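Local coordinates for protein probable chaperone (Pseudomonas aeruginosa, PDB 4JMF) that probably acts as a type III secretion chaperone of the CesT family, binding a partner protein as a dimer, at residues E41-H46 against W88-L93. Numbering follows the deposited sequence.
Sequences EHPTDH and WNRQPL
L93 N donates to D45 O and R90 NH1 to H42 O, two hydrogen bonds that join the hairpin turn between strands 35-41 and 46-53 to the end of strand 85-92. The L93 bond is the straighter, 2.8 Å from L93 N to D45 O with 172° at the hydrogen. In the other, R90 NH1 reaches H42 O at 3.2 Å, coming in from above the carbonyl plane. R90 CG stands anti to the backbone N (chi1 176°), which carries the chain across to the turn, and a bend at chi3 swings the guanidinium toward H42. The ring and guanidinium planes are 22° apart, NH1 lying at the edge of the H42 ring, while W88 CZ3 sits over one guanidinium face, offset toward its rim. S68 of the second subunit takes a further bond from NH1 through its carbonyl O.

Packing fills in around these bonds. R90 CD comes within 2.9 Å of H42 O, a close approach and not a bond. H46 and P92 form an antiparallel non-hydrogen-bonded pair, H46 CB resting 3.6 Å from R90 CD and CD2 of its ring 3.8 Å from P92 CA. H46 CA also makes a CH...O contact with Q91 O. At the other end L93 lays CG and CD1 against the D45 backbone.

Within 41-46, H46 N to P43 O (3.0 Å) closes a type II turn, entered through a cis peptide before P43. Two side-chain bonds add to it: E41 OE2 accepts D45 N at 2.7 Å through its anti lone pair, and H46 ND1 donates to T44 O in the ring plane.

D45 O and H42 O are thus both taken by donors of 88-93, while E41 OE2 and H46 ND1 each hold a backbone group of the turn. By bridging H42 O and S68 O of the second subunit, R90 NH1 ties this hairpin end to the dimer interface, where P92 packs on P92 of the other copy.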
ATOM      1  N   GLU B  41     -11.943  -1.907  -8.882  1.00 19.59           N
ATOM      2  CA  GLU B  41     -11.146  -3.119  -8.841  1.00 21.75           C
ATOM      3  C   GLU B  41      -9.852  -2.878  -9.623  1.00 22.47           C
ATOM      4  O   GLU B  41      -9.883  -2.704 -10.841  1.00 21.66           O
ATOM      5  CB  GLU B  41     -11.892  -4.291  -9.461  1.00 19.48           C
ATOM      6  CG  GLU B  41     -11.117  -5.587  -9.295  1.00 21.73           C
ATOM      7  CD  GLU B  41     -11.811  -6.788  -9.910  1.00 24.34           C
ATOM      8  OE1 GLU B  41     -12.775  -6.612 -10.693  1.00 25.36           O
ATOM      9  OE2 GLU B  41     -11.372  -7.922  -9.610  1.00 27.11           O
ATOM     10  N   HIS B  42      -8.714  -2.884  -8.938  1.00 21.51           N
ATOM     11  CA  HIS B  42      -7.467  -2.505  -9.605  1.00 20.69           C
ATOM     12  C   HIS B  42      -6.274  -2.908  -8.769  1.00 18.53           C
ATOM     13  O   HIS B  42      -6.072  -2.363  -7.687  1.00 22.37           O
ATOM     14  CB  HIS B  42      -7.437  -0.992  -9.836  1.00 16.81           C
ATOM     15  CG  HIS B  42      -6.325  -0.538 -10.731  1.00 20.58           C
ATOM     16  ND1 HIS B  42      -5.081  -0.184 -10.254  1.00 23.45           N
ATOM     17  CD2 HIS B  42      -6.273  -0.369 -12.076  1.00 22.36           C
ATOM     18  CE1 HIS B  42      -4.310   0.189 -11.263  1.00 17.96           C
ATOM     19  NE2 HIS B  42      -5.010   0.085 -12.380  1.00 19.71           N
ATOM     20  N   PRO B  43      -5.499  -3.898  -9.238  1.00 20.24           N
ATOM     21  CA  PRO B  43      -5.782  -4.733 -10.411  1.00 20.35           C
ATOM     22  C   PRO B  43      -6.847  -5.728 -10.034  1.00 21.13           C
ATOM     23  O   PRO B  43      -7.464  -5.585  -8.967  1.00 17.47           O
ATOM     24  CB  PRO B  43      -4.461  -5.478 -10.640  1.00 21.89           C
ATOM     25  CG  PRO B  43      -3.857  -5.575  -9.245  1.00 22.73           C
ATOM     26  CD  PRO B  43      -4.264  -4.304  -8.542  1.00 21.03           C
ATOM     27  N   THR B  44      -7.067  -6.714 -10.895  1.00 22.16           N
ATOM     28  CA  THR B  44      -8.013  -7.782 -10.620  1.00 21.91           C
ATOM     29  C   THR B  44      -7.814  -8.334  -9.208  1.00 22.40           C
ATOM     30  O   THR B  44      -6.674  -8.495  -8.746  1.00 21.86           O
ATOM     31  CB  THR B  44      -7.863  -8.881 -11.673  1.00 24.41           C
ATOM     32  OG1 THR B  44      -8.068  -8.283 -12.954  1.00 31.61           O
ATOM     33  CG2 THR B  44      -8.908  -9.984 -11.482  1.00 25.15           C
ATOM     34  N   ASP B  45      -8.932  -8.558  -8.516  1.00 22.45           N
ATOM     35  CA  ASP B  45      -8.953  -9.111  -7.154  1.00 24.67           C
ATOM     36  C   ASP B  45      -8.399  -8.201  -6.064  1.00 22.03           C
ATOM     37  O   ASP B  45      -8.204  -8.647  -4.930  1.00 20.07           O
ATOM     38  CB  ASP B  45      -8.275 -10.489  -7.101  1.00 25.20           C
ATOM     39  CG  ASP B  45      -9.023 -11.530  -7.910  1.00 31.62           C
ATOM     40  OD1 ASP B  45     -10.270 -11.581  -7.812  1.00 34.85           O
ATOM     41  OD2 ASP B  45      -8.363 -12.279  -8.657  1.00 36.18           O
ATOM     42  N   HIS B  46      -8.166  -6.930  -6.391  1.00 20.43           N
ATOM     43  CA  HIS B  46      -7.847  -5.935  -5.358  1.00 20.99           C
ATOM     44  C   HIS B  46      -8.817  -4.765  -5.408  1.00 19.89           C
ATOM     45  O   HIS B  46      -9.356  -4.439  -6.465  1.00 21.89           O
ATOM     46  CB  HIS B  46      -6.417  -5.404  -5.501  1.00 20.11           C
ATOM     47  CG  HIS B  46      -5.359  -6.444  -5.324  1.00 18.16           C
ATOM     48  ND1 HIS B  46      -5.167  -7.466  -6.230  1.00 21.84           N
ATOM     49  CD2 HIS B  46      -4.422  -6.611  -4.361  1.00 15.68           C
ATOM     50  CE1 HIS B  46      -4.157  -8.217  -5.832  1.00 20.07           C
ATOM     51  NE2 HIS B  46      -3.696  -7.729  -4.695  1.00 22.34           N
ATOM     52  N   TRP B  88      -4.374   7.319  -1.835  1.00 15.58           N
ATOM     53  CA  TRP B  88      -4.966   6.028  -2.178  1.00 15.23           C
ATOM     54  C   TRP B  88      -4.532   4.919  -1.255  1.00 19.41           C
ATOM     55  O   TRP B  88      -3.452   4.972  -0.648  1.00 16.63           O
ATOM     56  CB  TRP B  88      -4.598   5.626  -3.611  1.00 14.61           C
ATOM     57  CG  TRP B  88      -3.115   5.447  -3.821  1.00 16.60           C
ATOM     58  CD1 TRP B  88      -2.203   6.431  -4.099  1.00 18.85           C
ATOM     59  CD2 TRP B  88      -2.373   4.218  -3.770  1.00 19.14           C
ATOM     60  NE1 TRP B  88      -0.943   5.889  -4.237  1.00 19.26           N
ATOM     61  CE2 TRP B  88      -1.019   4.533  -4.033  1.00 18.89           C
ATOM     62  CE3 TRP B  88      -2.720   2.879  -3.529  1.00 16.52           C
ATOM     63  CZ2 TRP B  88      -0.013   3.561  -4.063  1.00 16.51           C
ATOM     64  CZ3 TRP B  88      -1.716   1.909  -3.562  1.00 21.72           C
ATOM     65  CH2 TRP B  88      -0.377   2.258  -3.830  1.00 21.75           C
ATOM     66  N   ASN B  89      -5.374   3.893  -1.158  1.00 15.53           N
ATOM     67  CA  ASN B  89      -4.930   2.648  -0.541  1.00 14.86           C
ATOM     68  C   ASN B  89      -5.514   1.462  -1.291  1.00 15.35           C
ATOM     69  O   ASN B  89      -6.311   1.647  -2.216  1.00 15.68           O
ATOM     70  CB  ASN B  89      -5.195   2.622   0.970  1.00 14.36           C
ATOM     71  CG  ASN B  89      -6.669   2.749   1.319  1.00 16.21           C
ATOM     72  OD1 ASN B  89      -7.554   2.547   0.474  1.00 15.94           O
ATOM     73  ND2 ASN B  89      -6.941   3.070   2.583  1.00 16.64           N
ATOM     74  N   ARG B  90      -5.090   0.250  -0.947  1.00 16.05           N
ATOM     75  CA  ARG B  90      -5.539  -0.923  -1.696  1.00 16.03           C
ATOM     76  C   ARG B  90      -5.531  -2.166  -0.824  1.00 19.26           C
ATOM     77  O   ARG B  90      -4.630  -2.344   0.004  1.00 17.20           O
ATOM     78  CB  ARG B  90      -4.651  -1.157  -2.919  1.00 19.35           C
ATOM     79  CG  ARG B  90      -5.011  -2.428  -3.683  1.00 20.66           C
ATOM     80  CD  ARG B  90      -4.610  -2.322  -5.134  1.00 22.73           C
ATOM     81  NE  ARG B  90      -3.210  -2.050  -5.225  1.00 26.59           N
ATOM     82  CZ  ARG B  90      -2.604  -1.423  -6.225  1.00 27.09           C
ATOM     83  NH1 ARG B  90      -3.263  -0.980  -7.306  1.00 20.16           N
ATOM     84  NH2 ARG B  90      -1.307  -1.254  -6.115  1.00 18.23           N
ATOM     85  N   GLN B  91      -6.542  -3.016  -1.000  1.00 16.05           N
ATOM     86  CA  GLN B  91      -6.612  -4.260  -0.254  1.00 17.75           C
ATOM     87  C   GLN B  91      -7.019  -5.378  -1.184  1.00 15.82           C
ATOM     88  O   GLN B  91      -7.758  -5.150  -2.137  1.00 18.33           O
ATOM     89  CB  GLN B  91      -7.607  -4.143   0.905  1.00 21.07           C
ATOM     90  CG  GLN B  91      -7.139  -3.236   2.045  1.00 22.36           C
ATOM     91  CD  GLN B  91      -6.145  -3.925   2.981  1.00 25.58           C
ATOM     92  OE1 GLN B  91      -6.534  -4.547   3.979  1.00 26.72           O
ATOM     93  NE2 GLN B  91      -4.857  -3.811   2.664  1.00 19.94           N
ATOM     94  N   PRO B  92      -6.523  -6.594  -0.920  1.00 16.40           N
ATOM     95  CA  PRO B  92      -6.939  -7.739  -1.735  1.00 19.52           C
ATOM     96  C   PRO B  92      -8.346  -8.129  -1.326  1.00 18.17           C
ATOM     97  O   PRO B  92      -8.647  -8.093  -0.127  1.00 21.54           O
ATOM     98  CB  PRO B  92      -5.956  -8.843  -1.320  1.00 22.45           C
ATOM     99  CG  PRO B  92      -4.911  -8.175  -0.454  1.00 26.57           C
ATOM    100  CD  PRO B  92      -5.592  -6.988   0.150  1.00 19.97           C
ATOM    101  N   LEU B  93      -9.206  -8.471  -2.276  1.00 21.59           N
ATOM    102  CA  LEU B  93     -10.581  -8.847  -1.929  1.00 21.18           C
ATOM    103  C   LEU B  93     -10.649 -10.016  -0.934  1.00 25.45           C
ATOM    104  O   LEU B  93     -11.587 -10.106  -0.143  1.00 27.40           O
ATOM    105  CB  LEU B  93     -11.381  -9.162  -3.198  1.00 22.21           C
ATOM    106  CG  LEU B  93     -11.590  -8.010  -4.181  1.00 22.40           C
ATOM    107  CD1 LEU B  93     -12.316  -8.484  -5.441  1.00 25.75           C
ATOM    108  CD2 LEU B  93     -12.357  -6.862  -3.535  1.00 17.78           C
TER